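Local coordinates for protein cortical-lytic enzyme (Clostridium perfringens, PDB 5JIP) that probably hydrolyses peptidoglycan as a family 25 muramidase, taking part in breakdown of the spore cortex during germination, at residues S299-D304 with K311-Y316. Numbering follows the deposited sequence.
Sequences SIEAFD and KERTEY. With MG (magnesium ion), chain E.
Arg-313 lies alongside Glu-301 and grips it side-on, with two nitrogens on one oxygen. NE of Arg-313 is 2.9 Å from OE1 of Glu-301, and NH2 of Arg-313 is 3.2 Å from the same OE1. The NE bond is the straighter, 157° at the hydrogen. OE1 sits at the guanidinium edge, near its plane, but both nitrogens reach it from above one face of the carboxylate; the two planes are 75° apart. CG of Glu-301 sits between the backbone N and carbonyl carbon (chi1 65°), and the extended chain beyond it brings the carboxylate alongside Arg-313. A water links NH1 of Arg-313 (3.2 Å) to OG of Ser-299 (2.7 Å).

The segments are the loop-proximal part of the hairpin of strands 296-304 and 314-318. Strand 314-318 is an edge strand, within this chain, of a four-stranded antiparallel sheet. Ile-300 and Thr-314 are a hydrogen-bonded pair, with N of Ile-300 3.1 Å from O of Thr-314. That carbonyl also takes a CA-H...O contact from Ser-299. On the face that carries Ile-300 and Thr-314, CG2 of Ile-300 packs 4.2 Å from CB of Thr-314, and Val-235 and Trp-251 adjoin Ile-300. OG1 of Thr-314 bonds to the carbonyl of Val-235.

The solvent side is looser. Glu-315, the non-hydrogen-bonded partner of Ser-299, lies at the exposed margin. Glu-312 points away and pairs with NZ of Lys-311 through OE2. Beyond Glu-301 the segments diverge, and OD2 of Asp-304 binds the magnesium ion with the backbone O of Asp-227 and Met-230, OD2 of Asp-258 and two waters.

Glu-301 is buried. Its OE1 also forms a salt bridge with Arg-143, its OE2 accepts a hydrogen bond from ND2 of Asn-263, and Arg-313 makes a cation-pi contact with Phe-265. The two arginines probably favour the ionised carboxylate, and its four donor nitrogens probably restrict its rotation.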
loop_
_atom_site.group_PDB
_atom_site.type_symbol
_atom_site.label_atom_id
_atom_site.label_comp_id
_atom_site.label_asym_id
_atom_site.label_seq_id
_atom_site.Cartn_x
_atom_site.Cartn_y
_atom_site.Cartn_z
ATOM N N SER A 299 8.261 3.894 -17.823
ATOM C CA SER A 299 6.816 3.827 -17.657
ATOM C C SER A 299 6.470 3.652 -16.183
ATOM O O SER A 299 7.289 3.200 -15.372
ATOM C CB SER A 299 6.195 2.691 -18.472
ATOM O OG SER A 299 6.753 1.463 -18.093
ATOM N N ILE A 300 5.231 3.985 -15.849
ATOM C CA ILE A 300 4.827 3.981 -14.453
ATOM C C ILE A 300 3.348 3.646 -14.349
ATOM O O ILE A 300 2.552 3.974 -15.233
ATOM C CB ILE A 300 5.153 5.345 -13.813
ATOM C CG1 ILE A 300 4.995 5.296 -12.291
ATOM C CG2 ILE A 300 4.275 6.439 -14.439
ATOM C CD1 ILE A 300 5.481 6.530 -11.569
ATOM N N GLU A 301 2.984 2.997 -13.236
ATOM C CA GLU A 301 1.599 2.768 -12.858
ATOM C C GLU A 301 1.407 3.124 -11.386
ATOM O O GLU A 301 2.274 2.854 -10.545
ATOM C CB GLU A 301 1.191 1.304 -13.112
ATOM C CG GLU A 301 1.963 0.286 -12.236
ATOM C CD GLU A 301 1.801 -1.152 -12.694
ATOM O OE1 GLU A 301 1.198 -1.386 -13.771
ATOM O OE2 GLU A 301 2.304 -2.063 -11.967
ATOM N N ALA A 302 0.271 3.738 -11.084
ATOM C CA ALA A 302 -0.167 3.853 -9.705
ATOM C C ALA A 302 -0.913 2.586 -9.297
ATOM O O ALA A 302 -1.424 1.845 -10.137
ATOM C CB ALA A 302 -1.060 5.069 -9.522
ATOM N N PHE A 303 -0.965 2.327 -7.986
ATOM C CA PHE A 303 -1.853 1.277 -7.492
ATOM C C PHE A 303 -2.455 1.728 -6.170
ATOM O O PHE A 303 -1.910 2.602 -5.486
ATOM C CB PHE A 303 -1.158 -0.106 -7.348
ATOM C CG PHE A 303 0.066 -0.133 -6.457
ATOM C CD1 PHE A 303 -0.042 -0.316 -5.078
ATOM C CD2 PHE A 303 1.334 -0.035 -7.012
ATOM C CE1 PHE A 303 1.096 -0.362 -4.272
ATOM C CE2 PHE A 303 2.464 -0.101 -6.225
ATOM C CZ PHE A 303 2.360 -0.256 -4.851
ATOM N N ASP A 304 -3.613 1.158 -5.834
ATOM C CA ASP A 304 -4.377 1.601 -4.677
ATOM C C ASP A 304 -4.368 0.520 -3.591
ATOM O O ASP A 304 -3.773 -0.543 -3.744
ATOM C CB ASP A 304 -5.789 2.037 -5.091
ATOM C CG ASP A 304 -6.640 0.912 -5.672
ATOM O OD1 ASP A 304 -6.299 -0.280 -5.521
ATOM O OD2 ASP A 304 -7.679 1.249 -6.280
ATOM N N LYS A 311 -5.005 1.884 -15.411
ATOM C CA LYS A 311 -5.333 1.077 -16.582
ATOM C C LYS A 311 -4.201 1.112 -17.593
ATOM O O LYS A 311 -3.858 0.085 -18.194
ATOM C CB LYS A 311 -6.626 1.572 -17.217
ATOM C CG LYS A 311 -7.123 0.681 -18.356
ATOM C CD LYS A 311 -8.449 1.218 -18.946
ATOM C CE LYS A 311 -8.984 0.314 -20.056
ATOM N NZ LYS A 311 -8.225 0.506 -21.304
ATOM N N GLU A 312 -3.614 2.284 -17.791
ATOM C CA GLU A 312 -2.521 2.482 -18.723
ATOM C C GLU A 312 -1.276 2.936 -17.965
ATOM O O GLU A 312 -1.358 3.662 -16.968
ATOM C CB GLU A 312 -2.888 3.532 -19.801
ATOM C CG GLU A 312 -4.238 3.280 -20.524
ATOM C CD GLU A 312 -4.290 1.983 -21.340
ATOM O OE1 GLU A 312 -3.239 1.330 -21.542
ATOM O OE2 GLU A 312 -5.404 1.608 -21.785
ATOM N N ARG A 313 -0.118 2.517 -18.461
ATOM C CA ARG A 313 1.162 2.994 -17.941
ATOM C C ARG A 313 1.613 4.213 -18.733
ATOM O O ARG A 313 1.922 4.111 -19.923
ATOM C CB ARG A 313 2.210 1.899 -18.010
ATOM C CG ARG A 313 1.929 0.767 -17.070
ATOM C CD ARG A 313 3.053 -0.210 -17.082
ATOM N NE ARG A 313 2.812 -1.297 -16.145
ATOM C CZ ARG A 313 3.485 -2.435 -16.141
ATOM N NH1 ARG A 313 4.468 -2.626 -17.012
ATOM N NH2 ARG A 313 3.179 -3.374 -15.257
ATOM N N THR A 314 1.659 5.359 -18.071
ATOM C CA THR A 314 2.209 6.558 -18.680
ATOM C C THR A 314 3.674 6.326 -19.013
ATOM O O THR A 314 4.413 5.710 -18.240
ATOM C CB THR A 314 2.058 7.739 -17.732
ATOM O OG1 THR A 314 0.670 7.935 -17.412
ATOM C CG2 THR A 314 2.622 9.013 -18.348
ATOM N N GLU A 315 4.091 6.815 -20.179
ATOM C CA GLU A 315 5.415 6.558 -20.726
ATOM C C GLU A 315 6.174 7.861 -20.927
ATOM O O GLU A 315 5.582 8.911 -21.193
ATOM C CB GLU A 315 5.372 5.896 -22.102
ATOM C CG GLU A 315 4.773 4.562 -22.171
ATOM C CD GLU A 315 4.741 4.073 -23.608
ATOM O OE1 GLU A 315 5.179 4.834 -24.511
ATOM O OE2 GLU A 315 4.293 2.936 -23.827
ATOM N N TYR A 316 7.497 7.759 -20.841
ATOM C CA TYR A 316 8.396 8.849 -21.193
ATOM C C TYR A 316 9.596 8.231 -21.902
ATOM O O TYR A 316 10.290 7.396 -21.317
ATOM C CB TYR A 316 8.824 9.636 -19.953
ATOM C CG TYR A 316 9.634 10.856 -20.295
ATOM C CD1 TYR A 316 10.988 10.759 -20.538
ATOM C CD2 TYR A 316 9.034 12.088 -20.409
ATOM C CE1 TYR A 316 11.733 11.872 -20.875
ATOM C CE2 TYR A 316 9.766 13.209 -20.731
ATOM C CZ TYR A 316 11.121 13.094 -20.965
ATOM O OH TYR A 316 11.871 14.202 -21.306
HETATM MG MG MG E . -9.190 2.627 -5.920
HETATM O O HOH W 1 5.505 -0.651 -19.295
HETATM O O HOH W 2 -10.168 0.875 -5.288
HETATM O O HOH W 3 -8.125 4.314 -6.670
#